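Local atomic coordinates of predicted HD superfamily hydrolase (uncultured Thermotogales bacterium, PDB entry 2PQ7), a protein that probably acts as a metal-dependent hydrolase of the HD superfamily, holding a pair of iron ions in an all-helical fold. Residues A63-I68 against A85-G90; D132-I137 against E193-M198. All blocks are in the same frame, centred on the assembly; numbering follows the deposited sequence. Where two conformers were deposited one is given.

Contact 1 of 2, residues A63-I68 against A85-G90. With FE (Fe (III) ion), chain C; FE (Fe (III) ion), chain B.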
ATOM      1  N   ALA A  63     -24.718  -8.479  -6.871  1.00 11.40           N
ATOM      2  CA  ALA A  63     -23.397  -7.870  -6.918  1.00 11.30           C
ATOM      3  C   ALA A  63     -22.897  -7.651  -8.338  1.00 14.76           C
ATOM      4  O   ALA A  63     -22.338  -6.616  -8.649  1.00 15.30           O
ATOM      5  CB  ALA A  63     -22.408  -8.731  -6.169  1.00 15.86           C
ATOM      6  N   LEU A  64     -23.061  -8.663  -9.187  1.00 14.23           N
ATOM      7  CA  LEU A  64     -22.614  -8.514 -10.590  1.00 14.19           C
ATOM      8  C   LEU A  64     -23.335  -7.393 -11.324  1.00 14.51           C
ATOM      9  O   LEU A  64     -22.750  -6.664 -12.117  1.00 14.05           O
ATOM     10  CB  LEU A  64     -22.751  -9.837 -11.345  1.00 16.55           C
ATOM     11  CG  LEU A  64     -21.556 -10.755 -11.273  1.00 27.30           C
ATOM     12  CD1 LEU A  64     -21.922 -11.971 -12.087  1.00 29.84           C
ATOM     13  CD2 LEU A  64     -20.330  -9.999 -11.890  1.00 25.93           C
ATOM     14  N   LEU A  65     -24.637  -7.271 -11.060  1.00 13.93           N
ATOM     15  CA  LEU A  65     -25.444  -6.274 -11.754  1.00 12.35           C
ATOM     16  C   LEU A  65     -25.554  -4.906 -11.084  1.00 12.22           C
ATOM     17  O   LEU A  65     -25.987  -3.954 -11.728  1.00 14.17           O
ATOM     18  CB  LEU A  65     -26.857  -6.797 -11.958  1.00 12.96           C
ATOM     19  CG  LEU A  65     -26.939  -7.965 -12.929  1.00 12.65           C
ATOM     20  CD1 LEU A  65     -28.361  -8.521 -12.929  1.00 18.76           C
ATOM     21  CD2 LEU A  65     -26.478  -7.603 -14.305  1.00 16.43           C
ATOM     22  N   HIS A  66     -25.061  -4.786  -9.863  1.00 11.59           N
ATOM     23  CA  HIS A  66     -25.447  -3.579  -9.081  1.00 11.20           C
ATOM     24  C   HIS A  66     -24.966  -2.262  -9.683  1.00 12.13           C
ATOM     25  O   HIS A  66     -25.661  -1.287  -9.602  1.00 13.73           O
ATOM     26  CB  HIS A  66     -25.051  -3.686  -7.618  1.00 13.21           C
ATOM     27  CG  HIS A  66     -23.640  -3.304  -7.324  1.00 14.51           C
ATOM     28  ND1 HIS A  66     -22.564  -4.078  -7.673  1.00 12.48           N
ATOM     29  CD2 HIS A  66     -23.135  -2.220  -6.687  1.00 13.89           C
ATOM     30  CE1 HIS A  66     -21.447  -3.475  -7.289  1.00 12.00           C
ATOM     31  NE2 HIS A  66     -21.770  -2.333  -6.686  1.00 13.76           N
ATOM     32  N   ASP A  67     -23.790  -2.258 -10.293  1.00 12.02           N
ATOM     33  CA  ASP A  67     -23.242  -1.067 -10.930  1.00 11.80           C
ATOM     34  C   ASP A  67     -23.207  -1.163 -12.472  1.00 12.65           C
ATOM     35  O   ASP A  67     -22.449  -0.400 -13.104  1.00 13.01           O
ATOM     36  CB  ASP A  67     -21.848  -0.821 -10.393  1.00 12.57           C
ATOM     37  CG  ASP A  67     -21.850  -0.181  -9.004  1.00 16.69           C
ATOM     38  OD1 ASP A  67     -22.838   0.453  -8.532  1.00 13.67           O
ATOM     39  OD2 ASP A  67     -20.776  -0.259  -8.338  1.00 15.36           O
ATOM     40  N   ILE A  68     -24.046  -2.037 -13.060  1.00 14.10           N
ATOM     41  CA  ILE A  68     -23.994  -2.237 -14.500  1.00 15.93           C
ATOM     42  C   ILE A  68     -24.405  -0.981 -15.266  1.00 13.35           C
ATOM     43  O   ILE A  68     -23.950  -0.772 -16.383  1.00 12.42           O
ATOM     44  CB  ILE A  68     -24.759  -3.483 -14.947  1.00 14.89           C
ATOM     45  CG1 ILE A  68     -24.217  -3.975 -16.319  1.00 14.92           C
ATOM     46  CG2 ILE A  68     -26.285  -3.256 -14.982  1.00 15.08           C
ATOM     47  CD1 ILE A  68     -24.911  -5.180 -16.864  1.00 19.45           C
ATOM     48  N   ALA A  85     -31.641  -1.410 -11.394  1.00 13.08           N
ATOM     49  CA  ALA A  85     -32.794  -2.198 -10.938  1.00 11.04           C
ATOM     50  C   ALA A  85     -33.754  -2.471 -12.050  1.00 14.22           C
ATOM     51  O   ALA A  85     -34.236  -3.589 -12.193  1.00 12.55           O
ATOM     52  CB  ALA A  85     -33.472  -1.434  -9.804  1.00 11.09           C
ATOM     53  N   GLU A  86     -34.053  -1.473 -12.887  1.00 14.19           N
ATOM     54  CA  GLU A  86     -34.941  -1.670 -14.024  1.00 13.32           C
ATOM     55  C   GLU A  86     -34.328  -2.677 -15.038  1.00 11.70           C
ATOM     56  O   GLU A  86     -35.010  -3.525 -15.573  1.00 14.15           O
ATOM     57  CB  GLU A  86     -35.216  -0.299 -14.680  1.00 14.52           C
ATOM     58  CG  GLU A  86     -36.052  -0.373 -15.946  1.00 18.45           C
ATOM     59  CD  GLU A  86     -36.268   0.992 -16.613  1.00 24.28           C
ATOM     60  OE1 GLU A  86     -36.613   1.964 -15.890  1.00 24.58           O
ATOM     61  OE2 GLU A  86     -36.175   1.046 -17.864  1.00 36.37           O
ATOM     62  N   TYR A  87     -33.040  -2.546 -15.238  1.00 12.07           N
ATOM     63  CA  TYR A  87     -32.326  -3.440 -16.149  1.00 12.69           C
ATOM     64  C   TYR A  87     -32.420  -4.863 -15.632  1.00 14.70           C
ATOM     65  O   TYR A  87     -32.723  -5.798 -16.403  1.00 13.24           O
ATOM     66  CB  TYR A  87     -30.859  -3.017 -16.322  1.00 13.38           C
ATOM     67  CG  TYR A  87     -30.144  -3.961 -17.236  1.00 13.45           C
ATOM     68  CD1 TYR A  87     -30.338  -3.895 -18.583  1.00 16.65           C
ATOM     69  CD2 TYR A  87     -29.277  -4.918 -16.741  1.00 14.04           C
ATOM     70  CE1 TYR A  87     -29.716  -4.801 -19.446  1.00 16.24           C
ATOM     71  CE2 TYR A  87     -28.666  -5.864 -17.592  1.00 16.76           C
ATOM     72  CZ  TYR A  87     -28.876  -5.772 -18.918  1.00 19.05           C
ATOM     73  OH  TYR A  87     -28.251  -6.710 -19.745  1.00 19.09           O
ATOM     74  N   ALA A  88     -32.133  -5.097 -14.366  1.00 11.87           N
ATOM     75  CA  ALA A  88     -32.237  -6.454 -13.807  1.00 12.75           C
ATOM     76  C   ALA A  88     -33.619  -7.037 -13.948  1.00 15.16           C
ATOM     77  O   ALA A  88     -33.805  -8.204 -14.236  1.00 14.11           O
ATOM     78  CB  ALA A  88     -31.788  -6.431 -12.366  1.00 14.24           C
ATOM     79  N   SER A  89     -34.642  -6.217 -13.759  0.50 12.47           N
ATOM     80  CA  SER A  89     -36.033  -6.677 -13.940  0.50 13.07           C
ATOM     81  C   SER A  89     -36.391  -7.069 -15.357  0.50 14.12           C
ATOM     82  O   SER A  89     -37.354  -7.793 -15.574  0.50 15.97           O
ATOM     83  CB  SER A  89     -37.012  -5.588 -13.489  0.50 14.39           C
ATOM     84  OG  SER A  89     -36.903  -5.389 -12.117  0.50 12.35           O
ATOM     85  N   GLY A  90     -35.689  -6.513 -16.321  1.00 13.46           N
ATOM     86  CA  GLY A  90     -35.887  -6.905 -17.685  1.00 16.56           C
ATOM     87  C   GLY A  90     -35.068  -8.112 -18.091  1.00 16.90           C
ATOM     88  O   GLY A  90     -35.561  -9.008 -18.729  1.00 17.91           O
TER
HETATM   89 FE    FE C 221     -20.533  -0.527  -6.260  1.00 17.09          FE
HETATM   90 FE    FE B 220     -23.171   1.746  -7.041  1.00 16.80          FE
HETATM   91  O   HOH W   1     -22.176   0.618  -5.722  1.00 18.77           O

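Contact 2 of 2, residues D132-I137 against E193-M198. With FE (Fe (III) ion), chain C.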
ATOM      1  N   ASP A 132     -20.482  -4.038  -1.155  1.00 14.87           N
ATOM      2  CA  ASP A 132     -20.108  -2.836  -1.910  1.00 16.33           C
ATOM      3  C   ASP A 132     -19.236  -1.960  -1.020  1.00 17.93           C
ATOM      4  O   ASP A 132     -18.115  -1.562  -1.407  1.00 18.24           O
ATOM      5  CB  ASP A 132     -21.374  -2.096  -2.307  1.00 14.03           C
ATOM      6  CG  ASP A 132     -21.136  -0.947  -3.281  1.00 16.08           C
ATOM      7  OD1 ASP A 132     -20.321  -1.123  -4.228  1.00 17.61           O
ATOM      8  OD2 ASP A 132     -21.798   0.098  -3.100  1.00 21.15           O
ATOM      9  N   ARG A 133     -19.710  -1.710   0.203  1.00 17.72           N
ATOM     10  CA  ARG A 133     -18.991  -0.772   1.069  1.00 18.64           C
ATOM     11  C   ARG A 133     -17.686  -1.331   1.568  1.00 16.50           C
ATOM     12  O   ARG A 133     -16.731  -0.559   1.789  1.00 20.28           O
ATOM     13  CB  ARG A 133     -19.866  -0.282   2.222  1.00 18.57           C
ATOM     14  CG  ARG A 133     -21.079   0.472   1.764  1.00 19.54           C
ATOM     15  CD  ARG A 133     -22.069   0.803   2.840  1.00 22.79           C
ATOM     16  NE  ARG A 133     -21.434   1.658   3.847  1.00 28.36           N
ATOM     17  CZ  ARG A 133     -21.000   1.278   5.056  1.00 33.00           C
ATOM     18  NH1 ARG A 133     -21.181   0.049   5.546  1.00 39.29           N
ATOM     19  NH2 ARG A 133     -20.411   2.187   5.820  1.00 38.32           N
ATOM     20  N   LEU A 134     -17.553  -2.660   1.660  1.00 17.08           N
ATOM     21  CA  LEU A 134     -16.285  -3.246   2.106  1.00 18.60           C
ATOM     22  C   LEU A 134     -15.153  -2.895   1.125  1.00 18.49           C
ATOM     23  O   LEU A 134     -13.986  -2.934   1.498  1.00 18.88           O
ATOM     24  CB  LEU A 134     -16.353  -4.775   2.164  1.00 19.27           C
ATOM     25  CG  LEU A 134     -16.904  -5.414   3.430  1.00 22.11           C
ATOM     26  CD1 LEU A 134     -17.135  -6.937   3.234  1.00 19.49           C
ATOM     27  CD2 LEU A 134     -15.888  -5.144   4.606  1.00 25.05           C
ATOM     28  N   ASP A 135     -15.493  -2.582  -0.119  1.00 17.01           N
ATOM     29  CA  ASP A 135     -14.472  -2.288  -1.130  1.00 18.48           C
ATOM     30  C   ASP A 135     -13.728  -0.973  -0.890  1.00 19.10           C
ATOM     31  O   ASP A 135     -12.713  -0.737  -1.536  1.00 20.67           O
ATOM     32  CB  ASP A 135     -15.065  -2.329  -2.541  1.00 20.00           C
ATOM     33  CG  ASP A 135     -13.989  -2.513  -3.604  1.00 18.57           C
ATOM     34  OD1 ASP A 135     -13.154  -3.434  -3.456  1.00 19.45           O
ATOM     35  OD2 ASP A 135     -14.019  -1.742  -4.575  1.00 19.87           O
ATOM     36  N   ALA A 136     -14.230  -0.111  -0.006  1.00 20.21           N
ATOM     37  CA  ALA A 136     -13.560   1.125   0.346  1.00 22.77           C
ATOM     38  C   ALA A 136     -12.350   0.917   1.284  1.00 22.43           C
ATOM     39  O   ALA A 136     -11.566   1.850   1.509  1.00 24.77           O
ATOM     40  CB  ALA A 136     -14.518   2.050   0.979  1.00 21.96           C
ATOM     41  N   ILE A 137     -12.198  -0.277   1.835  1.00 19.95           N
ATOM     42  CA  ILE A 137     -11.102  -0.572   2.745  1.00 23.10           C
ATOM     43  C   ILE A 137     -10.338  -1.833   2.442  1.00 22.46           C
ATOM     44  O   ILE A 137     -10.824  -2.764   1.819  1.00 21.95           O
ATOM     45  CB  ILE A 137     -11.549  -0.605   4.200  1.00 26.19           C
ATOM     46  CG1 ILE A 137     -12.655  -1.627   4.422  1.00 25.27           C
ATOM     47  CG2 ILE A 137     -12.002   0.780   4.632  1.00 33.11           C
ATOM     48  CD1 ILE A 137     -13.212  -1.626   5.836  1.00 29.30           C
ATOM     49  N   GLU A 193     -22.984  -9.703  10.433  1.00 15.98           N
ATOM     50  CA  GLU A 193     -21.850  -9.978  11.290  1.00 17.85           C
ATOM     51  C   GLU A 193     -20.599 -10.356  10.498  1.00 19.83           C
ATOM     52  O   GLU A 193     -19.483  -9.987  10.867  1.00 18.12           O
ATOM     53  CB  GLU A 193     -22.233 -11.101  12.280  1.00 17.89           C
ATOM     54  CG  GLU A 193     -21.117 -11.480  13.241  1.00 22.61           C
ATOM     55  CD  GLU A 193     -20.699 -10.323  14.158  1.00 28.89           C
ATOM     56  OE1 GLU A 193     -21.428  -9.299  14.302  1.00 34.99           O
ATOM     57  OE2 GLU A 193     -19.602 -10.450  14.749  1.00 43.95           O
ATOM     58  N   THR A 194     -20.756 -11.117   9.438  1.00 17.48           N
ATOM     59  CA  THR A 194     -19.628 -11.491   8.617  1.00 16.56           C
ATOM     60  C   THR A 194     -18.980 -10.237   8.013  1.00 18.21           C
ATOM     61  O   THR A 194     -17.737 -10.119   8.056  1.00 17.87           O
ATOM     62  CB  THR A 194     -20.026 -12.479   7.508  1.00 15.90           C
ATOM     63  OG1 THR A 194     -20.635 -13.640   8.097  1.00 17.50           O
ATOM     64  CG2 THR A 194     -18.873 -12.857   6.606  1.00 17.79           C
ATOM     65  N   ALA A 195     -19.764  -9.299   7.477  1.00 18.14           N
ATOM     66  CA  ALA A 195     -19.177  -8.092   6.934  1.00 18.06           C
ATOM     67  C   ALA A 195     -18.521  -7.283   8.029  1.00 19.88           C
ATOM     68  O   ALA A 195     -17.469  -6.702   7.787  1.00 19.07           O
ATOM     69  CB  ALA A 195     -20.204  -7.236   6.194  1.00 17.82           C
ATOM     70  N   ARG A 196     -19.128  -7.213   9.217  1.00 18.96           N
ATOM     71  CA  ARG A 196     -18.536  -6.465  10.337  1.00 21.27           C
ATOM     72  C   ARG A 196     -17.178  -7.006  10.705  1.00 20.00           C
ATOM     73  O   ARG A 196     -16.232  -6.223  10.912  1.00 20.65           O
ATOM     74  CB  ARG A 196     -19.430  -6.495  11.569  1.00 22.17           C
ATOM     75  CG  ARG A 196     -20.670  -5.697  11.454  1.00 25.54           C
ATOM     76  CD  ARG A 196     -21.232  -5.480  12.848  1.00 37.70           C
ATOM     77  NE  ARG A 196     -22.600  -5.022  12.812  1.00 48.70           N
ATOM     78  CZ  ARG A 196     -23.668  -5.816  12.815  1.00 62.69           C
ATOM     79  NH1 ARG A 196     -23.557  -7.148  12.849  1.00 64.95           N
ATOM     80  NH2 ARG A 196     -24.876  -5.264  12.787  1.00 70.64           N
ATOM     81  N   LYS A 197     -17.034  -8.321  10.730  1.00 18.57           N
ATOM     82  CA  LYS A 197     -15.752  -8.949  11.029  1.00 21.66           C
ATOM     83  C   LYS A 197     -14.737  -8.665   9.928  1.00 22.70           C
ATOM     84  O   LYS A 197     -13.578  -8.410  10.206  1.00 22.79           O
ATOM     85  CB  LYS A 197     -15.890 -10.440  11.244  1.00 24.31           C
ATOM     86  CG  LYS A 197     -16.621 -10.770  12.555  1.00 29.69           C
ATOM     87  CD  LYS A 197     -16.398 -12.205  13.000  1.00 42.25           C
ATOM     88  CE  LYS A 197     -16.991 -13.235  12.053  1.00 51.49           C
ATOM     89  NZ  LYS A 197     -18.483 -13.222  12.051  1.00 61.86           N
HETATM   90  N   MSE A 198     -15.167  -8.743   8.672  0.50 19.78           N
HETATM   91  CA  MSE A 198     -14.289  -8.442   7.542  0.50 20.56           C
HETATM   92  C   MSE A 198     -13.857  -6.985   7.560  0.50 21.71           C
HETATM   93  O   MSE A 198     -12.699  -6.682   7.226  0.50 19.47           O
HETATM   94  CB  MSE A 198     -14.989  -8.778   6.221  0.50 21.36           C
HETATM   95  CG  MSE A 198     -15.164 -10.274   6.004  0.50 19.07           C
HETATM   96 SE   MSE A 198     -16.383 -10.714   4.529  0.37 15.09          SE
HETATM   97  CE  MSE A 198     -15.272 -10.561   2.959  0.50 20.94           C
TER
HETATM   98 FE    FE C 221     -20.533  -0.527  -6.260  1.00 17.09          FE
HETATM   99  O   HOH W   1     -22.176   0.618  -5.722  1.00 18.77           O

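Contact 1 of 2, residues A63-I68 against A85-G90
Leu65, on helix 56-65, and Ile68, which closes a type I turn from it, reach Tyr87 and Ala88 on helix 80-91. Leu65 divides its two methyls between them. Its CD1 lies 4.1 Å from CB of Ala88, and its CD2 comes to the edge of the Tyr87 ring, near the ring plane. Ile109 of helix 99-111 touches both Leu65 and Ala88.

CB of His66 leaves the backbone away from helix 80-91, and the ring reaches the chain C iron through NE2, bound at 2.2 Å. The second ring nitrogen, ND1, donates to O of Ala63 at 2.7 Å in a nearly straight bond, with the acceptor close to the ring plane. Iron and carbonyl together fix the rotation of the imidazole.

Asp67 bridges the two irons: OD2 binds the chain C ion at 2.1 Å and OD1 the chain B ion at 2.0 Å. Water 1 bridges the same pair.

With CG1 of Ile68 anti to the backbone N (chi1 -157°), CG2 falls between N and the carbonyl carbon and meets CD2 of Tyr87 at 3.8 Å. CD1, at the end of the CG1 branch, meets CE2 of Tyr87 at 3.9 Å. The two side chains cross at about a right angle.

The contact is apolar, with metal ligands on its far side. His66 and Asp67 are the adjacent His-Asp pair that gives the HD domain its name.

Contact 2 of 2, residues D132-I137 against E193-M198
Leu134 makes the apolar contact with helix 193-217, meeting Ala195 and Met198, one turn apart on that helix. With CG anti to the carbonyl carbon (chi1 -85°), both of its methyls are sent to the helix. CD1 sits 4.3 Å from CB of Ala195. CD2 rests on the helix backbone, 3.9 Å from O of Ala195, and lies 4.1 Å from CB of Met198. Met198 is a selenomethionine here, deposited in two conformers. In one of them its selenium and CE also come near CD1 of Leu134, a closeness that is doubtful for the other. Phe190 packs against both Leu134 and Ala195.

No hydrogen bond joins the two segments. Arg196 forms a weak salt bridge with Glu193 within its own helix, NH1 to OE1 at 3.4 Å. OG1 of Thr194 is hydrogen-bonded to Glu52. OD1 of Asp135 is in a salt bridge with Arg40, and its OD2 is hydrogen-bonded to ND1 of His37, so it is a second-shell residue that orients an iron ligand.

Metal binding falls to Asp132. Its OD1 binds the chain C iron at 2.1 Å. Its OD2 accepts a hydrogen bond from water 1 at 2.7 Å. One carboxylate thus holds both the ion and the water that bridges to the second iron.

Leu134, which packs on helix 193-217, stands two residues after the metal ligand Asp132. Asp132 is the last aspartate of the H...HD...D signature of HD domains.

How the contacts relate
The centres of contacts 1 and 2 lie 21 Å apart, on opposite sides of the centre of the chain. They follow one another in sequence: contact 1 closes before contact 2 opens. Contact 1 joins helices 56-65 and 80-91, while contact 2 joins segment 132-137, which lies on helix 123-133, to helix 193-217. Their first segments meet at the chain C iron, where NE2 of His66 comes within 3.1 Å of OD1 of Asp132. His37 of helix 35-52 binds the same ion, and His80 and His112 bind the other with Asp67. The di-iron site is thus assembled from residues on helices and on the loops that follow them, consistent with a metal-dependent hydrolase.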